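Ufm1-specific protease (Caenorhabditis elegans, PDB 5EJJ) is a thiol protease that recognises ufm-1, a ubiquitin-like modifier bound to target proteins, and hydrolyses the peptide bond at its C-terminal glycine. Local coordinates at residues R62-S67 and I320-L325; Y135-R140 and E153-A158; E146-A151 and M273-G278. One frame throughout, in Å; residues are numbered along the deposited sequence.

Contact 1: R62-S67 and I320-L325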
loop_
_atom_site.group_PDB
_atom_site.type_symbol
_atom_site.label_atom_id
_atom_site.label_comp_id
_atom_site.label_asym_id
_atom_site.label_seq_id
_atom_site.Cartn_x
_atom_site.Cartn_y
_atom_site.Cartn_z
ATOM N N ARG A 62 8.734 -7.024 -19.676
ATOM C CA ARG A 62 7.645 -6.124 -20.003
ATOM C C ARG A 62 6.350 -6.823 -19.650
ATOM O O ARG A 62 5.483 -6.257 -19.000
ATOM C CB ARG A 62 7.654 -5.730 -21.479
ATOM C CG ARG A 62 6.785 -4.522 -21.792
ATOM C CD ARG A 62 6.381 -4.414 -23.283
ATOM N NE ARG A 62 5.805 -5.648 -23.854
ATOM C CZ ARG A 62 4.658 -6.238 -23.473
ATOM N NH1 ARG A 62 3.904 -5.748 -22.489
ATOM N NH2 ARG A 62 4.264 -7.352 -24.082
ATOM N N GLN A 63 6.236 -8.075 -20.064
ATOM C CA GLN A 63 5.052 -8.868 -19.773
ATOM C C GLN A 63 4.889 -9.133 -18.287
ATOM O O GLN A 63 3.765 -9.247 -17.800
ATOM C CB GLN A 63 5.115 -10.207 -20.490
ATOM C CG GLN A 63 5.150 -10.126 -21.993
ATOM C CD GLN A 63 5.338 -11.490 -22.616
ATOM O OE1 GLN A 63 5.302 -12.517 -21.923
ATOM N NE2 GLN A 63 5.544 -11.515 -23.928
ATOM N N PHE A 64 5.989 -9.268 -17.558
ATOM C CA PHE A 64 5.837 -9.421 -16.116
ATOM C C PHE A 64 5.267 -8.154 -15.482
ATOM O O PHE A 64 4.377 -8.225 -14.639
ATOM C CB PHE A 64 7.125 -9.806 -15.410
ATOM C CG PHE A 64 6.930 -10.021 -13.946
ATOM C CD1 PHE A 64 6.324 -11.191 -13.475
ATOM C CD2 PHE A 64 7.292 -9.037 -13.031
ATOM C CE1 PHE A 64 6.121 -11.393 -12.123
ATOM C CE2 PHE A 64 7.094 -9.222 -11.674
ATOM C CZ PHE A 64 6.509 -10.400 -11.215
ATOM N N LEU A 65 5.780 -7.002 -15.896
ATOM C CA LEU A 65 5.305 -5.734 -15.369
ATOM C C LEU A 65 3.814 -5.580 -15.579
ATOM O O LEU A 65 3.080 -5.394 -14.614
ATOM C CB LEU A 65 6.051 -4.549 -15.989
ATOM C CG LEU A 65 7.539 -4.479 -15.638
ATOM C CD1 LEU A 65 8.099 -3.206 -16.156
ATOM C CD2 LEU A 65 7.774 -4.587 -14.161
ATOM N N GLU A 66 3.371 -5.683 -16.830
ATOM C CA GLU A 66 1.980 -5.414 -17.200
ATOM C C GLU A 66 1.013 -6.338 -16.456
ATOM O O GLU A 66 -0.080 -5.918 -16.083
ATOM C CB GLU A 66 1.806 -5.531 -18.718
ATOM C CG GLU A 66 0.535 -4.899 -19.323
ATOM C CD GLU A 66 0.733 -4.531 -20.824
ATOM O OE1 GLU A 66 -0.182 -3.933 -21.464
ATOM O OE2 GLU A 66 1.828 -4.844 -21.369
ATOM N N SER A 67 1.423 -7.574 -16.194
ATOM C CA SER A 67 0.526 -8.506 -15.537
ATOM C C SER A 67 0.356 -8.142 -14.072
ATOM O O SER A 67 -0.523 -8.662 -13.372
ATOM C CB SER A 67 1.052 -9.939 -15.654
ATOM O OG SER A 67 1.928 -10.284 -14.590
ATOM N N ILE A 320 13.748 -8.132 -3.311
ATOM C CA ILE A 320 14.715 -7.154 -3.806
ATOM C C ILE A 320 14.588 -6.981 -5.319
ATOM O O ILE A 320 14.572 -5.865 -5.835
ATOM C CB ILE A 320 16.160 -7.527 -3.387
ATOM C CG1 ILE A 320 16.401 -7.088 -1.951
ATOM C CG2 ILE A 320 17.193 -6.874 -4.300
ATOM C CD1 ILE A 320 17.146 -8.089 -1.172
ATOM N N ARG A 321 14.482 -8.095 -6.026
ATOM C CA ARG A 321 14.348 -8.059 -7.469
ATOM C C ARG A 321 13.126 -7.238 -7.825
ATOM O O ARG A 321 13.181 -6.347 -8.680
ATOM C CB ARG A 321 14.217 -9.479 -8.004
ATOM C CG ARG A 321 13.721 -9.587 -9.427
ATOM C CD ARG A 321 14.852 -9.617 -10.440
ATOM N NE ARG A 321 14.377 -10.126 -11.731
ATOM C CZ ARG A 321 14.727 -9.613 -12.913
ATOM N NH1 ARG A 321 15.562 -8.571 -12.973
ATOM N NH2 ARG A 321 14.236 -10.140 -14.036
ATOM N N LEU A 322 12.029 -7.526 -7.134
ATOM C CA LEU A 322 10.781 -6.833 -7.380
ATOM C C LEU A 322 10.890 -5.330 -7.134
ATOM O O LEU A 322 10.350 -4.557 -7.916
ATOM C CB LEU A 322 9.643 -7.448 -6.573
ATOM C CG LEU A 322 9.042 -8.757 -7.089
ATOM C CD1 LEU A 322 7.641 -8.853 -6.612
ATOM C CD2 LEU A 322 9.046 -8.831 -8.584
ATOM N N HIS A 323 11.589 -4.922 -6.071
ATOM C CA HIS A 323 11.862 -3.503 -5.808
ATOM C C HIS A 323 12.515 -2.811 -7.016
ATOM O O HIS A 323 12.145 -1.693 -7.404
ATOM C CB HIS A 323 12.756 -3.333 -4.581
ATOM C CG HIS A 323 12.014 -3.310 -3.280
ATOM N ND1 HIS A 323 11.318 -4.397 -2.795
ATOM C CD2 HIS A 323 11.873 -2.333 -2.351
ATOM C CE1 HIS A 323 10.773 -4.093 -1.629
ATOM N NE2 HIS A 323 11.097 -2.847 -1.337
ATOM N N LYS A 324 13.481 -3.481 -7.626
ATOM C CA LYS A 324 14.139 -2.921 -8.802
ATOM C C LYS A 324 13.201 -2.853 -10.006
ATOM O O LYS A 324 13.258 -1.908 -10.801
ATOM C CB LYS A 324 15.401 -3.735 -9.148
ATOM C CG LYS A 324 16.578 -3.428 -8.248
ATOM C CD LYS A 324 17.728 -4.396 -8.444
ATOM C CE LYS A 324 18.577 -4.486 -7.165
ATOM N NZ LYS A 324 19.645 -5.524 -7.260
ATOM N N LEU A 325 12.358 -3.870 -10.155
ATOM C CA LEU A 325 11.509 -3.961 -11.326
ATOM C C LEU A 325 10.419 -2.908 -11.281
ATOM O O LEU A 325 10.114 -2.273 -12.306
ATOM C CB LEU A 325 10.898 -5.344 -11.437
ATOM C CG LEU A 325 11.847 -6.436 -11.910
ATOM C CD1 LEU A 325 11.128 -7.781 -11.866
ATOM C CD2 LEU A 325 12.331 -6.125 -13.313
#
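F64 and L65 on one helix meet L322 and L325 on another, in a perpendicular helix-helix packing that joins the N-terminal MPN region (helix 59-68) to helix 312-325. The short segments cross at 89°, and their axes stay 12.0 Å apart at closest approach, so side chains make most of the contact, with the carbonyl O of L325 the one backbone atom that they touch.

The contact across the gap is apolar. F64 carries CG anti to its backbone N (chi1 -177°), which sends the ring out toward the second helix. The ring's CE2 corner lies 3.7 Å from CD2 of L322, the two side chains crossing at about a right angle. L325 CD1 comes up obliquely against F64 CD2. L65 uses one branch, CD2, which sits 3.8 Å from the backbone O of L325 and also touches L325 CB. L65 also touches F36 and F38 of strand 33-40, so it joins that sheet to helix 312-325.

No polar bond spans the contact. Beside the apolar patch, L325 CD1 lies 4.0 Å above the guanidinium plane of R321, toward its rim, while R321 NH1 forms a salt bridge with D56. Farther off, R62 NH1 pairs with E66 OE2; R62 NH2 has a second acidic partner in E59, and E66 OE1 takes the backbone N of L75. Within helix 59-68, S67 OG donates to F64 O at 3.2 Å, tilted 29° from the carbonyl plane.

Contact 2: Y135-R140 and E153-A158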
loop_
_atom_site.group_PDB
_atom_site.type_symbol
_atom_site.label_atom_id
_atom_site.label_comp_id
_atom_site.label_asym_id
_atom_site.label_seq_id
_atom_site.Cartn_x
_atom_site.Cartn_y
_atom_site.Cartn_z
ATOM N N TYR A 135 -7.929 -22.347 -9.486
ATOM C CA TYR A 135 -7.850 -23.190 -10.673
ATOM C C TYR A 135 -6.840 -24.299 -10.485
ATOM O O TYR A 135 -6.065 -24.288 -9.532
ATOM C CB TYR A 135 -7.573 -22.381 -11.946
ATOM C CG TYR A 135 -6.469 -21.370 -11.802
ATOM C CD1 TYR A 135 -6.731 -20.089 -11.334
ATOM C CD2 TYR A 135 -5.158 -21.688 -12.138
ATOM C CE1 TYR A 135 -5.728 -19.172 -11.201
ATOM C CE2 TYR A 135 -4.149 -20.762 -12.012
ATOM C CZ TYR A 135 -4.445 -19.511 -11.536
ATOM O OH TYR A 135 -3.452 -18.581 -11.402
ATOM N N GLU A 136 -6.871 -25.273 -11.380
ATOM C CA GLU A 136 -5.980 -26.409 -11.270
ATOM C C GLU A 136 -5.192 -26.629 -12.564
ATOM O O GLU A 136 -5.719 -26.483 -13.665
ATOM C CB GLU A 136 -6.788 -27.635 -10.890
ATOM C CG GLU A 136 -6.006 -28.914 -10.798
ATOM C CD GLU A 136 -6.908 -30.085 -10.466
ATOM O OE1 GLU A 136 -7.964 -30.225 -11.141
ATOM O OE2 GLU A 136 -6.572 -30.844 -9.522
ATOM N N TRP A 137 -3.912 -26.953 -12.410
ATOM C CA TRP A 137 -2.975 -27.049 -13.530
ATOM C C TRP A 137 -2.202 -28.335 -13.454
ATOM O O TRP A 137 -1.664 -28.672 -12.398
ATOM C CB TRP A 137 -1.957 -25.924 -13.465
ATOM C CG TRP A 137 -2.425 -24.699 -14.068
ATOM C CD1 TRP A 137 -3.640 -24.494 -14.625
ATOM C CD2 TRP A 137 -1.696 -23.477 -14.197
ATOM N NE1 TRP A 137 -3.728 -23.211 -15.104
ATOM C CE2 TRP A 137 -2.547 -22.556 -14.861
ATOM C CE3 TRP A 137 -0.414 -23.067 -13.824
ATOM C CZ2 TRP A 137 -2.157 -21.239 -15.175
ATOM C CZ3 TRP A 137 -0.021 -21.753 -14.143
ATOM C CH2 TRP A 137 -0.898 -20.856 -14.815
ATOM N N SER A 138 -2.124 -29.039 -14.579
ATOM C CA SER A 138 -1.384 -30.287 -14.632
ATOM C C SER A 138 -0.109 -30.153 -15.447
ATOM O O SER A 138 -0.138 -29.723 -16.605
ATOM C CB SER A 138 -2.265 -31.397 -15.175
ATOM O OG SER A 138 -2.937 -32.036 -14.107
ATOM N N LEU A 139 1.012 -30.515 -14.823
ATOM C CA LEU A 139 2.324 -30.446 -15.466
ATOM C C LEU A 139 2.992 -31.823 -15.665
ATOM O O LEU A 139 3.446 -32.455 -14.704
ATOM C CB LEU A 139 3.239 -29.524 -14.664
ATOM C CG LEU A 139 2.668 -28.131 -14.382
ATOM C CD1 LEU A 139 3.776 -27.202 -13.905
ATOM C CD2 LEU A 139 1.989 -27.554 -15.612
ATOM N N ARG A 140 3.036 -32.269 -16.924
ATOM C CA ARG A 140 3.715 -33.506 -17.335
ATOM C C ARG A 140 5.158 -33.547 -16.857
ATOM O O ARG A 140 5.892 -32.571 -17.037
ATOM C CB ARG A 140 3.740 -33.613 -18.861
ATOM C CG ARG A 140 2.472 -34.096 -19.477
ATOM C CD ARG A 140 2.086 -33.176 -20.576
ATOM N NE ARG A 140 2.539 -33.633 -21.873
ATOM C CZ ARG A 140 2.815 -32.815 -22.883
ATOM N NH1 ARG A 140 2.715 -31.503 -22.711
ATOM N NH2 ARG A 140 3.204 -33.302 -24.060
ATOM N N GLU A 153 -2.575 -20.026 -21.308
ATOM C CA GLU A 153 -3.257 -19.618 -22.535
ATOM C C GLU A 153 -4.709 -20.138 -22.644
ATOM O O GLU A 153 -5.610 -19.390 -23.006
ATOM C CB GLU A 153 -2.432 -19.975 -23.778
ATOM C CG GLU A 153 -1.116 -20.676 -23.463
ATOM C CD GLU A 153 -0.051 -20.499 -24.554
ATOM O OE1 GLU A 153 -0.047 -19.432 -25.210
ATOM O OE2 GLU A 153 0.785 -21.422 -24.752
ATOM N N ARG A 154 -4.939 -21.400 -22.300
ATOM C CA ARG A 154 -6.277 -21.980 -22.380
ATOM C C ARG A 154 -7.138 -21.510 -21.219
ATOM O O ARG A 154 -8.366 -21.627 -21.253
ATOM C CB ARG A 154 -6.203 -23.516 -22.343
ATOM C CG ARG A 154 -5.808 -24.212 -23.657
ATOM C CD ARG A 154 -5.293 -25.626 -23.384
ATOM N NE ARG A 154 -5.543 -26.002 -21.991
ATOM C CZ ARG A 154 -4.610 -26.413 -21.129
ATOM N NH1 ARG A 154 -3.335 -26.532 -21.521
ATOM N NH2 ARG A 154 -4.965 -26.719 -19.876
ATOM N N LEU A 155 -6.490 -21.012 -20.169
ATOM C CA LEU A 155 -7.217 -20.484 -19.017
ATOM C C LEU A 155 -7.770 -19.113 -19.350
ATOM O O LEU A 155 -8.842 -18.736 -18.892
ATOM C CB LEU A 155 -6.295 -20.380 -17.810
ATOM C CG LEU A 155 -6.908 -20.055 -16.462
ATOM C CD1 LEU A 155 -8.301 -20.604 -16.404
ATOM C CD2 LEU A 155 -6.054 -20.720 -15.407
ATOM N N SER A 156 -7.025 -18.384 -20.172
ATOM C CA SER A 156 -7.415 -17.049 -20.603
ATOM C C SER A 156 -8.546 -17.038 -21.627
ATOM O O SER A 156 -9.228 -16.033 -21.767
ATOM C CB SER A 156 -6.189 -16.260 -21.085
ATOM O OG SER A 156 -5.294 -16.026 -19.991
ATOM N N MET A 157 -8.754 -18.157 -22.321
ATOM C CA MET A 157 -9.885 -18.307 -23.251
ATOM C C MET A 157 -11.114 -18.795 -22.519
ATOM O O MET A 157 -12.194 -18.821 -23.088
ATOM C CB MET A 157 -9.602 -19.323 -24.357
ATOM C CG MET A 157 -8.167 -19.444 -24.811
ATOM S SD MET A 157 -7.845 -18.494 -26.304
ATOM C CE MET A 157 -7.698 -16.836 -25.622
ATOM N N ALA A 158 -10.940 -19.202 -21.269
ATOM C CA ALA A 158 -12.024 -19.783 -20.485
ATOM C C ALA A 158 -12.721 -18.720 -19.635
ATOM O O ALA A 158 -13.901 -18.857 -19.285
ATOM C CB ALA A 158 -11.481 -20.911 -19.586
#
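The contact belongs to a beta-alpha unit: strand 127-139 ends, the chain turns, and helix 144-156 packs back on the sheet so that L155 reaches Y135 and W137. These two aromatics alternate with E136 along the strand and therefore share one side of it.

A single methyl does the touching. L155 CD2 sits over one face of the Y135 ring, 3.8 Å from its centroid and 23° off the normal, a CH-pi contact shifted toward the CD2 rim. The same methyl meets W137 quite differently, at the indole edge and near its plane, 3.4 Å from NE1. Y135 holds CG between its backbone N and carbonyl carbon (chi1 46°), which stands the ring up beside W137; its CE2 lies 3.6 Å above the indole plane, near the rim, with the two rings inclined to one another.

The far end of Y135 is fixed too, since its OH hydrogen-bonds T271 OG1 of helix 253-280. With a serine in place of Y135, the L155 methyl would probably lose the face it rests on, and T271 the hydroxyl that pairs with it. L155 also touches F264 of that long helix, while the strand backbone pairs with strand 235-247. The arrangement is that of helices packed on one face of a mixed, largely antiparallel sheet, as in two-layer alpha-plus-beta folds.

Contact 3: E146-A151 and M273-G278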
loop_
_atom_site.group_PDB
_atom_site.type_symbol
_atom_site.label_atom_id
_atom_site.label_comp_id
_atom_site.label_asym_id
_atom_site.label_seq_id
_atom_site.Cartn_x
_atom_site.Cartn_y
_atom_site.Cartn_z
ATOM N N GLU A 146 6.601 -26.135 -20.277
ATOM C CA GLU A 146 5.788 -25.766 -21.422
ATOM C C GLU A 146 4.296 -25.986 -21.217
ATOM O O GLU A 146 3.452 -25.425 -21.948
ATOM C CB GLU A 146 6.293 -26.430 -22.701
ATOM C CG GLU A 146 7.208 -25.492 -23.503
ATOM C CD GLU A 146 6.714 -24.027 -23.526
ATOM O OE1 GLU A 146 7.439 -23.147 -22.993
ATOM O OE2 GLU A 146 5.615 -23.761 -24.086
ATOM N N ASP A 147 3.976 -26.795 -20.212
ATOM C CA ASP A 147 2.588 -27.023 -19.848
ATOM C C ASP A 147 2.037 -25.837 -19.087
ATOM O O ASP A 147 0.976 -25.313 -19.454
ATOM C CB ASP A 147 2.439 -28.292 -19.022
ATOM C CG ASP A 147 2.557 -29.539 -19.861
ATOM O OD1 ASP A 147 2.251 -29.479 -21.078
ATOM O OD2 ASP A 147 2.957 -30.574 -19.290
ATOM N N VAL A 148 2.757 -25.411 -18.043
ATOM C CA VAL A 148 2.364 -24.217 -17.278
ATOM C C VAL A 148 2.109 -23.013 -18.190
ATOM O O VAL A 148 1.128 -22.296 -18.014
ATOM C CB VAL A 148 3.373 -23.866 -16.156
ATOM C CG1 VAL A 148 3.836 -22.441 -16.272
ATOM C CG2 VAL A 148 2.734 -24.052 -14.809
ATOM N N LYS A 149 2.970 -22.819 -19.179
ATOM C CA LYS A 149 2.714 -21.824 -20.194
ATOM C C LYS A 149 1.380 -22.140 -20.902
ATOM O O LYS A 149 0.510 -21.288 -21.004
ATOM C CB LYS A 149 3.899 -21.765 -21.165
ATOM C CG LYS A 149 3.827 -20.687 -22.248
ATOM C CD LYS A 149 5.192 -20.519 -22.934
ATOM C CE LYS A 149 5.117 -19.738 -24.256
ATOM N NZ LYS A 149 4.612 -20.525 -25.424
ATOM N N SER A 150 1.199 -23.378 -21.346
ATOM C CA SER A 150 0.008 -23.734 -22.125
ATOM C C SER A 150 -1.303 -23.718 -21.334
ATOM O O SER A 150 -2.378 -23.481 -21.910
ATOM C CB SER A 150 0.176 -25.107 -22.789
ATOM O OG SER A 150 -1.090 -25.606 -23.221
ATOM N N ALA A 151 -1.220 -24.009 -20.034
ATOM C CA ALA A 151 -2.410 -24.062 -19.192
ATOM C C ALA A 151 -2.979 -22.663 -19.145
ATOM O O ALA A 151 -4.182 -22.441 -19.337
ATOM C CB ALA A 151 -2.050 -24.533 -17.812
ATOM N N MET A 273 4.324 -17.028 -14.724
ATOM C CA MET A 273 5.675 -16.504 -14.773
ATOM C C MET A 273 6.510 -16.776 -13.506
ATOM O O MET A 273 7.701 -17.065 -13.605
ATOM C CB MET A 273 5.668 -15.020 -15.124
ATOM C CG MET A 273 5.409 -14.733 -16.590
ATOM S SD MET A 273 5.296 -12.960 -16.983
ATOM C CE MET A 273 3.631 -12.884 -17.636
ATOM N N VAL A 274 5.912 -16.692 -12.325
ATOM C CA VAL A 274 6.688 -16.895 -11.109
ATOM C C VAL A 274 7.044 -18.360 -11.013
ATOM O O VAL A 274 8.153 -18.725 -10.643
ATOM C CB VAL A 274 5.905 -16.505 -9.842
ATOM C CG1 VAL A 274 6.792 -16.603 -8.637
ATOM C CG2 VAL A 274 5.418 -15.092 -9.945
ATOM N N THR A 275 6.081 -19.201 -11.353
ATOM C CA THR A 275 6.265 -20.645 -11.326
ATOM C C THR A 275 7.384 -21.108 -12.251
ATOM O O THR A 275 8.302 -21.783 -11.808
ATOM C CB THR A 275 4.967 -21.355 -11.694
ATOM O OG1 THR A 275 3.994 -21.077 -10.677
ATOM C CG2 THR A 275 5.199 -22.841 -11.777
ATOM N N VAL A 276 7.294 -20.740 -13.528
ATOM C CA VAL A 276 8.348 -21.033 -14.490
ATOM C C VAL A 276 9.713 -20.596 -13.957
ATOM O O VAL A 276 10.649 -21.381 -13.943
ATOM C CB VAL A 276 8.081 -20.380 -15.874
ATOM C CG1 VAL A 276 9.369 -20.239 -16.672
ATOM C CG2 VAL A 276 7.072 -21.187 -16.656
ATOM N N ASN A 277 9.813 -19.348 -13.512
ATOM C CA ASN A 277 11.028 -18.819 -12.904
ATOM C C ASN A 277 11.620 -19.740 -11.835
ATOM O O ASN A 277 12.809 -20.026 -11.844
ATOM C CB ASN A 277 10.736 -17.444 -12.290
ATOM C CG ASN A 277 11.997 -16.633 -12.025
ATOM O OD1 ASN A 277 12.642 -16.173 -12.967
ATOM N ND2 ASN A 277 12.341 -16.434 -10.745
ATOM N N GLY A 278 10.796 -20.199 -10.909
ATOM C CA GLY A 278 11.276 -21.089 -9.862
ATOM C C GLY A 278 11.678 -22.469 -10.375
ATOM O O GLY A 278 12.521 -23.144 -9.791
#
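V148 and V276 make the tight part of this helix-helix contact: CG1 of V148 lies 3.5 Å from CG2 of V276, and the two side chains lean past each other at a slant. Their CA atoms are 7.3 Å apart, the shortest such distance between the two segments. The other V148 methyl, CG2, faces T275 CG2 at a more relaxed 4.1 Å. T275 turns that methyl across because CG2 stands anti to its backbone N, leaving OG1 beside the N (chi1 -65°), where it hydrogen-bonds T271 O one turn back along its own helix. The hydroxyl is thus satisfied without reaching the partner helix.

The solvent side is loose by comparison. E146 is poorly ordered, and its OE2 stands 3.6 Å from K149 NZ, a long ion pair; the K149 chain leads away from 273-278, and its NZ has a second weak, long pairing with E153. D147 takes no part across the contact; its OD1 is in a salt bridge with R140.

V148 sits where helix 144-156, helix 253-280 and strand 127-139 converge, packing on W137 and L139 as well as on V276 and T275, while helix 253-280 in turn sets V274 against P307 and N277 against W310.

How the contacts relate
From the N terminus, helix 59-68 comes first, and contact 1 closes the longest loop, bringing it to helix 312-325 some 250 residues later. Contacts 2 and 3 both fall within that loop. Contact 2 is local, folding helix 144-156 back on strand 127-139. Contact 3 then ties the same helix to the distant helix 253-280; along the chain the two cross, since 146-151 lies between 135-140 and 153-158 while its partner 273-278 lies beyond them. Contacts 1 and 3 also touch, M273 SD lying 3.7 Å from F64 CA, which makes helix 253-280 the go-between linking the MPN region to helix 144-156 and strand 127-139. All three lie away from the catalytic residues.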